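Local coordinates for protein acetyl-CoA C-acetyltransferase (Syntrophomonas wolfei subsp. wolfei, PDB 7N7Z) that probably catalyses the reversible thiolase reaction that joins two molecules of acetyl-CoA into acetoacetyl-CoA and free coenzyme A, at residues N167-Y172 against F323-L328; D180-T185 against V319-A324; A299-L304 against R332-E337; E312-W317 against A396-R401; V369-E374 against G383-C388. All blocks are in the same frame, centred on the assembly; numbering follows the deposited sequence.

Interaction 1 (N167-Y172 against F323-L328); sequences NIAEKY and FAAQVL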
# COMPACT_ATOMS: atom_id res chain seq x y z
N ASN B 167 33.47 -6.59 -0.65
CA ASN B 167 34.52 -5.97 -1.45
C ASN B 167 35.80 -5.80 -0.63
O ASN B 167 36.90 -6.06 -1.13
CB ASN B 167 34.05 -4.61 -1.98
CG ASN B 167 32.97 -4.74 -3.05
OD1 ASN B 167 32.00 -3.98 -3.05
ND2 ASN B 167 33.14 -5.69 -3.96
N ILE B 168 35.67 -5.37 0.62
CA ILE B 168 36.85 -5.21 1.47
C ILE B 168 37.52 -6.55 1.70
O ILE B 168 38.75 -6.67 1.65
CB ILE B 168 36.46 -4.53 2.80
CG1 ILE B 168 36.37 -3.01 2.61
CG2 ILE B 168 37.47 -4.88 3.90
CD1 ILE B 168 35.89 -2.26 3.83
N ALA B 169 36.72 -7.59 1.96
CA ALA B 169 37.29 -8.93 2.14
C ALA B 169 38.02 -9.38 0.88
O ALA B 169 39.11 -9.97 0.96
CB ALA B 169 36.19 -9.92 2.51
N GLU B 170 37.45 -9.10 -0.29
CA GLU B 170 38.09 -9.49 -1.54
C GLU B 170 39.39 -8.73 -1.76
O GLU B 170 40.44 -9.32 -2.03
CB GLU B 170 37.13 -9.26 -2.71
CG GLU B 170 36.02 -10.29 -2.83
CD GLU B 170 35.38 -10.30 -4.20
OE1 GLU B 170 35.19 -9.21 -4.78
OE2 GLU B 170 35.08 -11.41 -4.71
N LYS B 171 39.34 -7.40 -1.64
CA LYS B 171 40.51 -6.58 -1.92
C LYS B 171 41.70 -7.00 -1.06
O LYS B 171 42.80 -7.23 -1.57
CB LYS B 171 40.18 -5.10 -1.71
CG LYS B 171 41.34 -4.16 -1.99
CD LYS B 171 41.06 -2.75 -1.49
CE LYS B 171 42.29 -1.87 -1.62
NZ LYS B 171 42.09 -0.53 -0.99
N TYR B 172 41.49 -7.08 0.25
CA TYR B 172 42.54 -7.46 1.18
C TYR B 172 42.61 -8.96 1.42
O TYR B 172 43.46 -9.41 2.20
CB TYR B 172 42.35 -6.73 2.51
CG TYR B 172 42.57 -5.24 2.42
CD1 TYR B 172 43.81 -4.71 2.09
CD2 TYR B 172 41.53 -4.35 2.65
CE1 TYR B 172 44.01 -3.35 2.00
CE2 TYR B 172 41.72 -2.98 2.56
CZ TYR B 172 42.96 -2.49 2.23
OH TYR B 172 43.16 -1.13 2.15
N PHE B 323 31.10 -4.74 10.04
CA PHE B 323 31.29 -6.13 9.64
C PHE B 323 32.71 -6.54 10.02
O PHE B 323 33.63 -5.72 10.01
CB PHE B 323 31.06 -6.32 8.14
CG PHE B 323 29.77 -5.72 7.64
CD1 PHE B 323 29.74 -4.41 7.19
CD2 PHE B 323 28.61 -6.47 7.61
CE1 PHE B 323 28.56 -3.85 6.73
CE2 PHE B 323 27.43 -5.91 7.16
CZ PHE B 323 27.40 -4.61 6.72
N ALA B 324 32.87 -7.82 10.35
CA ALA B 324 34.19 -8.31 10.74
C ALA B 324 35.21 -8.05 9.63
O ALA B 324 36.32 -7.56 9.89
CB ALA B 324 34.12 -9.81 11.06
N ALA B 325 34.85 -8.38 8.39
CA ALA B 325 35.74 -8.08 7.27
C ALA B 325 36.02 -6.59 7.17
O ALA B 325 37.15 -6.18 6.85
CB ALA B 325 35.12 -8.59 5.96
N GLN B 326 35.01 -5.76 7.44
CA GLN B 326 35.21 -4.32 7.39
C GLN B 326 36.27 -3.87 8.39
O GLN B 326 37.14 -3.05 8.06
CB GLN B 326 33.88 -3.60 7.66
CG GLN B 326 33.98 -2.09 7.69
CD GLN B 326 33.89 -1.51 9.09
OE1 GLN B 326 33.55 -2.20 10.05
NE2 GLN B 326 34.18 -0.22 9.21
N VAL B 327 36.22 -4.40 9.61
CA VAL B 327 37.21 -4.04 10.63
C VAL B 327 38.59 -4.50 10.20
O VAL B 327 39.55 -3.72 10.19
CB VAL B 327 36.82 -4.63 11.99
CG1 VAL B 327 37.84 -4.24 13.05
CG2 VAL B 327 35.42 -4.19 12.39
N LEU B 328 38.72 -5.78 9.85
CA LEU B 328 40.02 -6.31 9.44
C LEU B 328 40.58 -5.55 8.25
O LEU B 328 41.80 -5.46 8.08
CB LEU B 328 39.91 -7.80 9.13
CG LEU B 328 39.47 -8.69 10.29
CD1 LEU B 328 39.50 -10.15 9.87
CD2 LEU B 328 40.33 -8.48 11.53

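Interaction 2 (D180-T185 against V319-A324); sequences DALALT and VNEAFA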
# COMPACT_ATOMS: atom_id res chain seq x y z
N ASP B 180 35.13 -14.77 11.36
CA ASP B 180 34.40 -15.43 12.43
C ASP B 180 35.15 -15.32 13.75
O ASP B 180 34.54 -15.20 14.82
CB ASP B 180 34.15 -16.90 12.07
CG ASP B 180 32.97 -17.08 11.14
OD1 ASP B 180 32.07 -16.20 11.12
OD2 ASP B 180 32.93 -18.09 10.41
N ALA B 181 36.49 -15.37 13.71
CA ALA B 181 37.27 -15.24 14.93
C ALA B 181 37.03 -13.89 15.59
O ALA B 181 36.69 -13.82 16.78
CB ALA B 181 38.76 -15.43 14.61
N LEU B 182 37.21 -12.80 14.84
CA LEU B 182 36.95 -11.48 15.40
C LEU B 182 35.51 -11.36 15.87
O LEU B 182 35.25 -10.88 16.98
CB LEU B 182 37.27 -10.41 14.35
CG LEU B 182 37.21 -8.96 14.84
CD1 LEU B 182 38.28 -8.12 14.15
CD2 LEU B 182 35.84 -8.35 14.61
N ALA B 183 34.56 -11.80 15.04
CA ALA B 183 33.15 -11.66 15.39
C ALA B 183 32.83 -12.35 16.70
O ALA B 183 32.04 -11.84 17.51
CB ALA B 183 32.29 -12.22 14.26
N LEU B 184 33.42 -13.52 16.94
CA LEU B 184 33.16 -14.25 18.18
C LEU B 184 33.50 -13.39 19.39
O LEU B 184 32.70 -13.25 20.32
CB LEU B 184 33.94 -15.56 18.20
CG LEU B 184 33.90 -16.35 19.51
CD1 LEU B 184 32.49 -16.83 19.80
CD2 LEU B 184 34.87 -17.52 19.46
N THR B 185 34.70 -12.80 19.40
CA THR B 185 35.12 -12.00 20.54
C THR B 185 34.13 -10.87 20.81
O THR B 185 33.88 -10.52 21.97
CB THR B 185 36.52 -11.43 20.31
OG1 THR B 185 36.62 -10.92 18.97
CG2 THR B 185 37.57 -12.51 20.51
N VAL B 319 35.66 1.99 18.00
CA VAL B 319 35.56 1.90 16.55
C VAL B 319 34.42 0.94 16.23
O VAL B 319 34.53 -0.27 16.47
CB VAL B 319 36.88 1.44 15.91
CG1 VAL B 319 36.72 1.32 14.41
CG2 VAL B 319 38.00 2.40 16.27
N ASN B 320 33.33 1.48 15.69
CA ASN B 320 32.16 0.66 15.39
C ASN B 320 32.52 -0.45 14.41
O ASN B 320 33.09 -0.19 13.34
CB ASN B 320 31.04 1.53 14.83
CG ASN B 320 29.74 0.76 14.66
OD1 ASN B 320 29.24 0.16 15.61
ND2 ASN B 320 29.19 0.79 13.46
N GLU B 321 32.19 -1.68 14.77
CA GLU B 321 32.40 -2.84 13.90
C GLU B 321 31.11 -3.06 13.12
O GLU B 321 30.16 -3.65 13.63
CB GLU B 321 32.77 -4.07 14.71
CG GLU B 321 33.98 -3.91 15.63
CD GLU B 321 34.08 -5.01 16.67
OE1 GLU B 321 33.05 -5.67 16.93
OE2 GLU B 321 35.18 -5.22 17.23
N ALA B 322 31.08 -2.58 11.87
CA ALA B 322 29.93 -2.84 11.01
C ALA B 322 29.94 -4.27 10.49
O ALA B 322 28.91 -4.95 10.49
CB ALA B 322 29.91 -1.85 9.85
N PHE B 323 31.10 -4.74 10.04
CA PHE B 323 31.29 -6.13 9.64
C PHE B 323 32.71 -6.54 10.02
O PHE B 323 33.63 -5.72 10.01
CB PHE B 323 31.06 -6.32 8.14
CG PHE B 323 29.77 -5.72 7.64
CD1 PHE B 323 29.74 -4.41 7.19
CD2 PHE B 323 28.61 -6.47 7.61
CE1 PHE B 323 28.56 -3.85 6.73
CE2 PHE B 323 27.43 -5.91 7.16
CZ PHE B 323 27.40 -4.61 6.72
N ALA B 324 32.87 -7.82 10.35
CA ALA B 324 34.19 -8.31 10.74
C ALA B 324 35.21 -8.05 9.63
O ALA B 324 36.32 -7.56 9.89
CB ALA B 324 34.12 -9.81 11.06
O HOH W 1 35.79 -7.56 19.21

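Interaction 3 (A299-L304 against R332-E337); sequences AMPKVL and RMLKEE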
# COMPACT_ATOMS: atom_id res chain seq x y z
N ALA B 299 39.62 8.62 8.37
CA ALA B 299 39.13 9.63 9.30
C ALA B 299 39.96 9.68 10.57
O ALA B 299 40.26 10.77 11.08
CB ALA B 299 37.66 9.37 9.63
N MET B 300 40.34 8.52 11.11
CA MET B 300 41.10 8.49 12.35
C MET B 300 42.44 9.21 12.22
O MET B 300 42.74 10.06 13.08
CB MET B 300 41.29 7.05 12.81
CG MET B 300 40.02 6.39 13.33
SD MET B 300 40.19 4.61 13.46
CE MET B 300 41.19 4.47 14.94
N PRO B 301 43.27 8.95 11.21
CA PRO B 301 44.51 9.73 11.08
C PRO B 301 44.26 11.21 10.89
O PRO B 301 45.05 12.03 11.38
CB PRO B 301 45.20 9.11 9.85
CG PRO B 301 44.54 7.78 9.65
CD PRO B 301 43.13 7.94 10.14
N LYS B 302 43.19 11.58 10.19
CA LYS B 302 42.92 12.99 9.93
C LYS B 302 42.63 13.75 11.23
O LYS B 302 43.26 14.77 11.52
CB LYS B 302 41.76 13.13 8.95
CG LYS B 302 41.51 14.56 8.49
CD LYS B 302 40.50 14.61 7.37
CE LYS B 302 39.71 15.91 7.38
NZ LYS B 302 38.59 15.90 6.39
N VAL B 303 41.67 13.26 12.01
CA VAL B 303 41.31 13.94 13.25
C VAL B 303 42.52 14.03 14.18
O VAL B 303 42.71 15.03 14.88
CB VAL B 303 40.12 13.24 13.93
CG1 VAL B 303 40.51 11.85 14.41
CG2 VAL B 303 39.60 14.09 15.08
N LEU B 304 43.36 12.99 14.19
CA LEU B 304 44.57 13.03 15.00
C LEU B 304 45.49 14.15 14.54
O LEU B 304 46.13 14.82 15.37
CB LEU B 304 45.29 11.68 14.93
CG LEU B 304 44.70 10.56 15.77
CD1 LEU B 304 45.33 9.22 15.40
CD2 LEU B 304 44.88 10.84 17.26
N ARG B 332 44.12 -3.37 8.23
CA ARG B 332 45.10 -3.47 7.15
C ARG B 332 45.42 -2.10 6.58
O ARG B 332 46.60 -1.73 6.44
CB ARG B 332 44.58 -4.41 6.06
CG ARG B 332 45.64 -4.86 5.08
CD ARG B 332 46.50 -5.98 5.65
NE ARG B 332 45.73 -7.21 5.82
CZ ARG B 332 45.41 -8.04 4.84
NH1 ARG B 332 45.77 -7.81 3.59
NH2 ARG B 332 44.70 -9.13 5.12
N MET B 333 44.39 -1.32 6.23
CA MET B 333 44.65 -0.00 5.65
C MET B 333 45.40 0.89 6.64
O MET B 333 46.27 1.67 6.24
CB MET B 333 43.33 0.66 5.23
CG MET B 333 43.53 2.05 4.63
SD MET B 333 42.04 2.75 3.89
CE MET B 333 42.72 4.20 3.10
N LEU B 334 45.07 0.79 7.93
CA LEU B 334 45.78 1.59 8.92
C LEU B 334 47.24 1.19 9.03
O LEU B 334 48.09 2.02 9.38
CB LEU B 334 45.10 1.46 10.29
CG LEU B 334 44.07 2.53 10.68
CD1 LEU B 334 43.65 2.32 12.13
CD2 LEU B 334 44.59 3.95 10.48
N LYS B 335 47.56 -0.07 8.74
CA LYS B 335 48.96 -0.51 8.77
C LYS B 335 49.68 -0.13 7.48
O LYS B 335 50.87 0.23 7.52
CB LYS B 335 49.03 -2.02 8.99
CG LYS B 335 50.41 -2.62 8.76
CD LYS B 335 50.40 -4.14 8.91
CE LYS B 335 51.80 -4.68 9.11
NZ LYS B 335 51.85 -6.17 9.06
N GLU B 336 49.00 -0.21 6.34
CA GLU B 336 49.66 -0.05 5.05
C GLU B 336 49.80 1.42 4.67
O GLU B 336 50.90 1.91 4.41
CB GLU B 336 48.89 -0.81 3.97
CG GLU B 336 49.15 -2.31 3.99
CD GLU B 336 48.19 -3.08 3.10
OE1 GLU B 336 47.20 -2.48 2.63
OE2 GLU B 336 48.42 -4.28 2.87
N GLU B 337 48.68 2.15 4.64
CA GLU B 337 48.68 3.54 4.22
C GLU B 337 48.78 4.52 5.38
O GLU B 337 49.02 5.71 5.15
CB GLU B 337 47.42 3.84 3.39
CG GLU B 337 47.22 2.85 2.25
CD GLU B 337 46.78 3.52 0.97
OE1 GLU B 337 45.81 4.31 1.02
OE2 GLU B 337 47.40 3.26 -0.08

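Interaction 4 (E312-W317 against A396-R401); sequences EDVDYW and ASLWTR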
# COMPACT_ATOMS: atom_id res chain seq x y z
N GLU B 312 48.91 6.46 19.53
CA GLU B 312 49.24 5.88 20.82
C GLU B 312 48.89 6.79 21.99
O GLU B 312 48.94 6.33 23.14
CB GLU B 312 50.73 5.53 20.88
CG GLU B 312 51.68 6.67 20.51
CD GLU B 312 51.92 6.79 19.02
OE1 GLU B 312 51.19 6.13 18.24
OE2 GLU B 312 52.83 7.54 18.62
N ASP B 313 48.54 8.05 21.74
CA ASP B 313 48.15 8.94 22.82
C ASP B 313 46.75 8.65 23.34
O ASP B 313 46.45 8.93 24.50
CB ASP B 313 48.23 10.40 22.36
CG ASP B 313 49.65 10.85 22.07
OD1 ASP B 313 50.59 10.24 22.62
OD2 ASP B 313 49.82 11.81 21.29
N VAL B 314 45.88 8.09 22.49
CA VAL B 314 44.50 7.84 22.89
C VAL B 314 44.46 6.67 23.86
O VAL B 314 45.01 5.59 23.58
CB VAL B 314 43.62 7.58 21.66
CG1 VAL B 314 42.15 7.55 22.04
CG2 VAL B 314 43.89 8.64 20.59
N ASP B 315 43.79 6.86 25.00
CA ASP B 315 43.75 5.82 26.02
C ASP B 315 42.75 4.72 25.68
O ASP B 315 42.94 3.58 26.10
CB ASP B 315 43.39 6.44 27.38
CG ASP B 315 44.47 7.36 27.91
OD1 ASP B 315 45.66 7.16 27.57
OD2 ASP B 315 44.14 8.30 28.67
N TYR B 316 41.69 5.04 24.94
CA TYR B 316 40.70 4.04 24.58
C TYR B 316 39.98 4.48 23.31
O TYR B 316 39.74 5.68 23.12
CB TYR B 316 39.69 3.82 25.72
CG TYR B 316 38.61 2.82 25.38
CD1 TYR B 316 38.90 1.47 25.25
CD2 TYR B 316 37.30 3.23 25.20
CE1 TYR B 316 37.92 0.55 24.94
CE2 TYR B 316 36.31 2.31 24.89
CZ TYR B 316 36.62 0.98 24.76
OH TYR B 316 35.64 0.06 24.46
N TRP B 317 39.64 3.51 22.47
CA TRP B 317 38.98 3.76 21.20
C TRP B 317 37.66 3.00 21.13
O TRP B 317 37.57 1.85 21.59
CB TRP B 317 39.86 3.32 20.02
CG TRP B 317 40.91 4.30 19.62
CD1 TRP B 317 42.23 4.27 19.98
CD2 TRP B 317 40.75 5.44 18.78
NE1 TRP B 317 42.89 5.33 19.41
CE2 TRP B 317 42.00 6.07 18.67
CE3 TRP B 317 39.66 6.00 18.10
CZ2 TRP B 317 42.20 7.22 17.92
CZ3 TRP B 317 39.86 7.15 17.36
CH2 TRP B 317 41.12 7.75 17.27
N ALA B 396 35.36 10.74 12.70
CA ALA B 396 36.14 10.40 13.87
C ALA B 396 36.17 11.62 14.79
O ALA B 396 36.07 12.75 14.33
CB ALA B 396 37.56 9.97 13.50
N SER B 397 36.30 11.36 16.09
CA SER B 397 36.31 12.44 17.07
C SER B 397 37.21 12.05 18.23
O SER B 397 37.39 10.87 18.53
CB SER B 397 34.89 12.74 17.58
OG SER B 397 34.26 11.56 18.06
N LEU B 398 37.79 13.07 18.87
CA LEU B 398 38.72 12.88 19.98
C LEU B 398 38.27 13.72 21.17
O LEU B 398 37.76 14.83 21.00
CB LEU B 398 40.14 13.26 19.57
CG LEU B 398 40.73 12.44 18.43
CD1 LEU B 398 41.91 13.17 17.80
CD2 LEU B 398 41.14 11.06 18.91
N TRP B 399 38.48 13.18 22.36
CA TRP B 399 37.99 13.79 23.59
C TRP B 399 39.00 13.54 24.70
O TRP B 399 39.80 12.60 24.64
CB TRP B 399 36.61 13.25 23.98
CG TRP B 399 35.62 13.19 22.84
CD1 TRP B 399 35.63 12.32 21.78
CD2 TRP B 399 34.48 14.04 22.65
NE1 TRP B 399 34.56 12.58 20.95
CE2 TRP B 399 33.84 13.63 21.47
CE3 TRP B 399 33.94 15.10 23.38
CZ2 TRP B 399 32.69 14.24 20.98
CZ3 TRP B 399 32.79 15.71 22.90
CH2 TRP B 399 32.18 15.28 21.71
N THR B 400 38.95 14.38 25.73
CA THR B 400 39.80 14.22 26.90
C THR B 400 39.03 14.59 28.15
O THR B 400 38.16 15.47 28.13
CB THR B 400 41.07 15.09 26.81
OG1 THR B 400 41.94 14.77 27.91
CG2 THR B 400 40.73 16.58 26.85
N ARG B 401 39.35 13.90 29.25
CA ARG B 401 38.79 14.21 30.56
C ARG B 401 39.64 15.22 31.33
O ARG B 401 39.66 15.20 32.57
CB ARG B 401 38.63 12.92 31.37
CG ARG B 401 37.67 11.92 30.75
CD ARG B 401 37.56 10.66 31.59
NE ARG B 401 36.89 10.90 32.86
CZ ARG B 401 37.12 10.23 33.97
NH1 ARG B 401 38.01 9.24 34.02
NH2 ARG B 401 36.45 10.54 35.08

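Interaction 5 (V369-E374 against G383-C388); sequences VSMYYE and GGASLC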
# COMPACT_ATOMS: atom_id res chain seq x y z
N VAL B 369 29.17 7.91 23.78
CA VAL B 369 28.69 7.68 25.14
C VAL B 369 29.45 6.52 25.78
O VAL B 369 29.96 6.62 26.90
CB VAL B 369 27.18 7.42 25.14
CG1 VAL B 369 26.72 6.89 26.50
CG2 VAL B 369 26.42 8.69 24.78
N SER B 370 29.54 5.39 25.06
CA SER B 370 30.23 4.23 25.61
C SER B 370 31.72 4.51 25.79
O SER B 370 32.32 4.06 26.78
CB SER B 370 30.02 3.02 24.69
OG SER B 370 28.66 2.62 24.70
N MET B 371 32.32 5.25 24.86
CA MET B 371 33.73 5.61 25.00
C MET B 371 33.98 6.30 26.34
O MET B 371 34.86 5.89 27.10
CB MET B 371 34.15 6.51 23.84
CG MET B 371 35.61 6.97 23.90
SD MET B 371 35.90 8.46 22.93
CE MET B 371 35.16 9.69 24.00
N TYR B 372 33.21 7.35 26.63
CA TYR B 372 33.42 8.08 27.88
C TYR B 372 33.32 7.16 29.09
O TYR B 372 34.23 7.11 29.92
CB TYR B 372 32.41 9.22 28.01
CG TYR B 372 32.26 9.67 29.45
CD1 TYR B 372 33.21 10.50 30.03
CD2 TYR B 372 31.19 9.24 30.23
CE1 TYR B 372 33.09 10.91 31.34
CE2 TYR B 372 31.07 9.64 31.55
CZ TYR B 372 32.02 10.48 32.10
OH TYR B 372 31.90 10.88 33.41
N TYR B 373 32.22 6.43 29.21
CA TYR B 373 31.99 5.63 30.40
C TYR B 373 33.03 4.52 30.56
O TYR B 373 33.26 4.07 31.69
CB TYR B 373 30.58 5.05 30.38
CG TYR B 373 29.54 6.00 30.92
CD1 TYR B 373 29.37 6.17 32.28
CD2 TYR B 373 28.75 6.76 30.06
CE1 TYR B 373 28.43 7.04 32.78
CE2 TYR B 373 27.80 7.64 30.55
CZ TYR B 373 27.65 7.78 31.91
OH TYR B 373 26.71 8.65 32.41
N GLU B 374 33.66 4.09 29.47
CA GLU B 374 34.78 3.17 29.60
C GLU B 374 36.02 3.91 30.11
O GLU B 374 36.78 3.37 30.92
CB GLU B 374 35.07 2.49 28.26
CG GLU B 374 36.12 1.39 28.35
CD GLU B 374 35.64 0.16 29.10
OE1 GLU B 374 34.48 0.15 29.56
OE2 GLU B 374 36.44 -0.79 29.25
N GLY B 383 40.14 9.76 24.95
CA GLY B 383 39.35 8.80 24.21
C GLY B 383 39.08 9.27 22.79
O GLY B 383 39.18 10.46 22.47
N GLY B 384 38.74 8.32 21.94
CA GLY B 384 38.41 8.61 20.56
C GLY B 384 37.36 7.65 20.05
O GLY B 384 37.27 6.51 20.52
N ALA B 385 36.57 8.11 19.10
CA ALA B 385 35.50 7.31 18.52
C ALA B 385 35.40 7.60 17.03
O ALA B 385 35.42 8.76 16.62
CB ALA B 385 34.16 7.59 19.20
N SER B 386 35.29 6.54 16.23
CA SER B 386 35.18 6.67 14.78
C SER B 386 34.30 5.54 14.26
O SER B 386 34.07 4.55 14.95
CB SER B 386 36.55 6.64 14.11
OG SER B 386 36.44 6.82 12.71
N LEU B 387 33.82 5.71 13.03
CA LEU B 387 32.97 4.70 12.43
C LEU B 387 32.82 4.99 10.94
O LEU B 387 32.81 6.15 10.52
CB LEU B 387 31.59 4.66 13.10
CG LEU B 387 30.59 5.77 12.77
CD1 LEU B 387 29.19 5.36 13.21
CD2 LEU B 387 30.98 7.09 13.41
N CYS B 388 32.71 3.91 10.16
CA CYS B 388 32.44 4.03 8.73
C CYS B 388 31.00 4.48 8.50
O CYS B 388 30.16 4.44 9.41
CB CYS B 388 32.71 2.71 8.03
SG CYS B 388 31.52 1.41 8.41

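Interaction 1 (N167-Y172 against F323-L328)
Two small side chains set the spacing here: Ala-169 CB meets Ala-325 CB at 3.8 Å, the point where the helices run nearest. The segment axes approach to 8.5 Å and their directions differ by 45°, a close crossing that alanines on both sides make possible.

The second apolar element is Ile-168, which lays its two branches on successive residues of the neighbouring helix. Its CG2, standing anti to the backbone N, is carried against the backbone and lies 3.2 Å from Ala-325 O, a tight methyl-to-carbonyl contact. The longer branch reaches past it, leaving CD1 4.2 Å from Gln-326 CA and 4.3 Å from Gln-326 CG, so only the aliphatic root of the glutamine is used.

The polar part of Gln-326 is turned to other duties. Its NE2 is hydrogen-bonded to Gly-293 O and its OE1 to Ala-322 N, two bonds that satisfy both ends of the buried amide and should fix its rotation.

The arrangement is plain helix-to-helix packing at the start of helix 324-336, directly after the Asn-Glu-Ala-Phe motif of thiolases, and it joins helix 161-172 to the helix whose Gln-326 borders Cys-388, the predicted active-site proton acceptor.

Interaction 2 (D180-T185 against V319-A324)
Leu-182 reaches from helix 176-196 over the methyl group of Ala-324, with CD2 4.2 Å from Ala-324 CB. The partner strip, 319-324, is the loop carrying the Asn-Glu-Ala-Phe sequence, a signature motif of thiolases that follows strand 316-319 and runs into helix 324-336; Phe-323 occupies the N-cap position of that helix.

The leucine owes its reach to a first torsion of -173°, which swings CG away from its own backbone N and out toward the loop. Ala-183 adds a looser contact from the next position, its CB being 4.4 Å from Ala-324 CB. Ile-354 touches Leu-182, Ala-183, Ala-324 and Glu-321, completing the apolar setting around them.

Glu-321 is the polar exception. Its chain is extended beyond CG and crosses that of Leu-182 at a slant, bringing OE2 to 4.1 Å from Leu-182 CD2, a van der Waals contact with an acidic group. The carboxylate finds its polar partners away from the leucine: OE1 is hydrogen-bonded to Ser-186 OG, and OE2 weakly to Asn-348 ND2. A water also serves OE2, donating to Glu-321 OE2 at 3.1 Å and standing between this oxygen and Thr-185 OG1, with which its bond is weak.

Interaction 3 (A299-L304 against R332-E337)
The carbonyl oxygen of Arg-332, half a turn before the Leu-334 that packs on Met-300 and Pro-301, is approached by two amides: Glu-336 N bonds to Arg-332 O at 2.8 Å, and Lys-335 N to the same oxygen weakly. The helical turn that presents Leu-334 is thereby held in shape. The contact is side-to-side packing of helices 296-307 and 324-336, both belonging to the C-terminal half of the thiolase fold.

The backbones stay well apart, with 8.5 Å from Pro-301 CA to Leu-334 CA, and the interval is bridged by side chains alone. Leu-334 does this with both branches. CD1 faces the end of Met-300, whose CE lies 4.3 Å from it, and CD2 is directed at the proline ring.

Pro-301 brings a second feature. Its nitrogen cannot donate to the preceding turn and helix 296-307 is kinked there, although the bond from Leu-304 N to Met-300 O, at 3.2 Å, continues the helix beyond it. Behind this helix Val-303 and Leu-304 rest on strand 394-400, which ties the pair to the sheet; Ile-340 touches Leu-334 as well. Between segments 299-304 and 332-337 the closest approach is Pro-301 CG to Leu-334 CD2, 3.9 Å.

Interaction 4 (E312-W317 against A396-R401)
Leu-398 presses one methyl into the corner formed by Val-314 and Trp-317: Leu-398 CD2 lies 3.7 Å from Trp-317 CH2 and 4.0 Å from Val-314 CG2. The setting is one face of the C-terminal part of the thiolase sheet, where strands 316-319 and 394-400 stand on the two sides of strand 382-387, and side chains span the strand between them.

In this first shell the methyl comes to the six-membered part of the indole at a slant, with Trp-317 CZ2 also near, while the side chains of Val-314 and Leu-398 cross at about a right angle. Leu-398 gets there through a first torsion of -61° that puts CG beside its backbone N, from where the branch end comes nearer to Val-314 and Trp-317. The other methyl of Val-314, CG1, sits 3.5 Å above the plane of the Trp-317 ring, offset toward the rim, so both methyls of the valine touch the indole, while CG2 also meets Leu-398.

In the second shell Tyr-311 meets Trp-317 with ring planes at about 15°, and Val-303 and Leu-304 of helix 296-307 back Leu-398.

Further along, strand 394-400 turns Ser-397 and Trp-399 away from Leu-398 to its reverse face, where Met-371 of helix 360-378 touches Trp-399. There Trp-399 NE1 donates to Ser-397 OG at 3.1 Å, nearly straight at 161°, with the oxygen close to the plane of the ring.

Interaction 5 (V369-E374 against G383-C388)
Helix 360-378 packs back over strand 382-387, the next strand in the chain, in the layered alpha/beta fold of thiolases; Met-371 meets Gly-383 and Gly-384 there, and the strand leads to the predicted catalytic Cys-388. The two segments run nearly antiparallel, at 157°, with axes 8.3 Å apart at closest approach.

One side chain, Met-371, makes the contact. Its CG stands anti to the backbone N, chi1 179°, which sends the chain straight out at the strand, and the bend at chi3 folds the methyl back. The sulfur lies over the flat face of the peptide joining Gly-383 and Gly-384, almost directly above the nitrogen. The separations are short, 3.3 Å from Met-371 SD to Gly-383 C and a doubtfully close 3.0 Å from Met-371 SD to Gly-384 N. If the sulfur is placed correctly, a beta carbon on Gly-383 would run into it, consistent with the glycine there. Flanking contacts are ordinary: Met-371 CG is 3.8 Å from Gly-384 O, and Met-371 SD 4.2 Å from Ala-385 CB.

Trading Met-371 for an alanine would probably leave the Gly-383 to Gly-384 peptide without its cover and open a gap between helix and strand, also robbing Trp-399 and Glu-318 of a neighbour.

The helix begins just after His-358, another predicted proton acceptor, and the strand ends just before Cys-388. Such a helix and strand, joining the Gly-His-Pro and Cys-x-Gly motifs, are characteristic of the C-terminal half of thiolases.

How the interactions relate
The five contacts form two pairs with one contact between them. Interactions 1 and 2, with centres 11 Å apart, share Phe-323 and Ala-324 and join consecutive helices of the N-terminal half to the start of helix 324-336 and the loop before it. Interactions 4 and 5, only 8 Å apart, lie on one sheet, where backbone bonds tie 383-388 to 396-401. Interaction 3 lies between the pairs, sharing helix 324-336 with interaction 1 and packing through Val-303 and Leu-304 on strand 394-400 of interaction 4. Along the chain interactions 1 and 3 cross, whereas 5 comes after 1, 2 and 3. Gln-326 of interaction 1 touches Cys-388 of interaction 5, so helical packing and sheet probably frame the active site together.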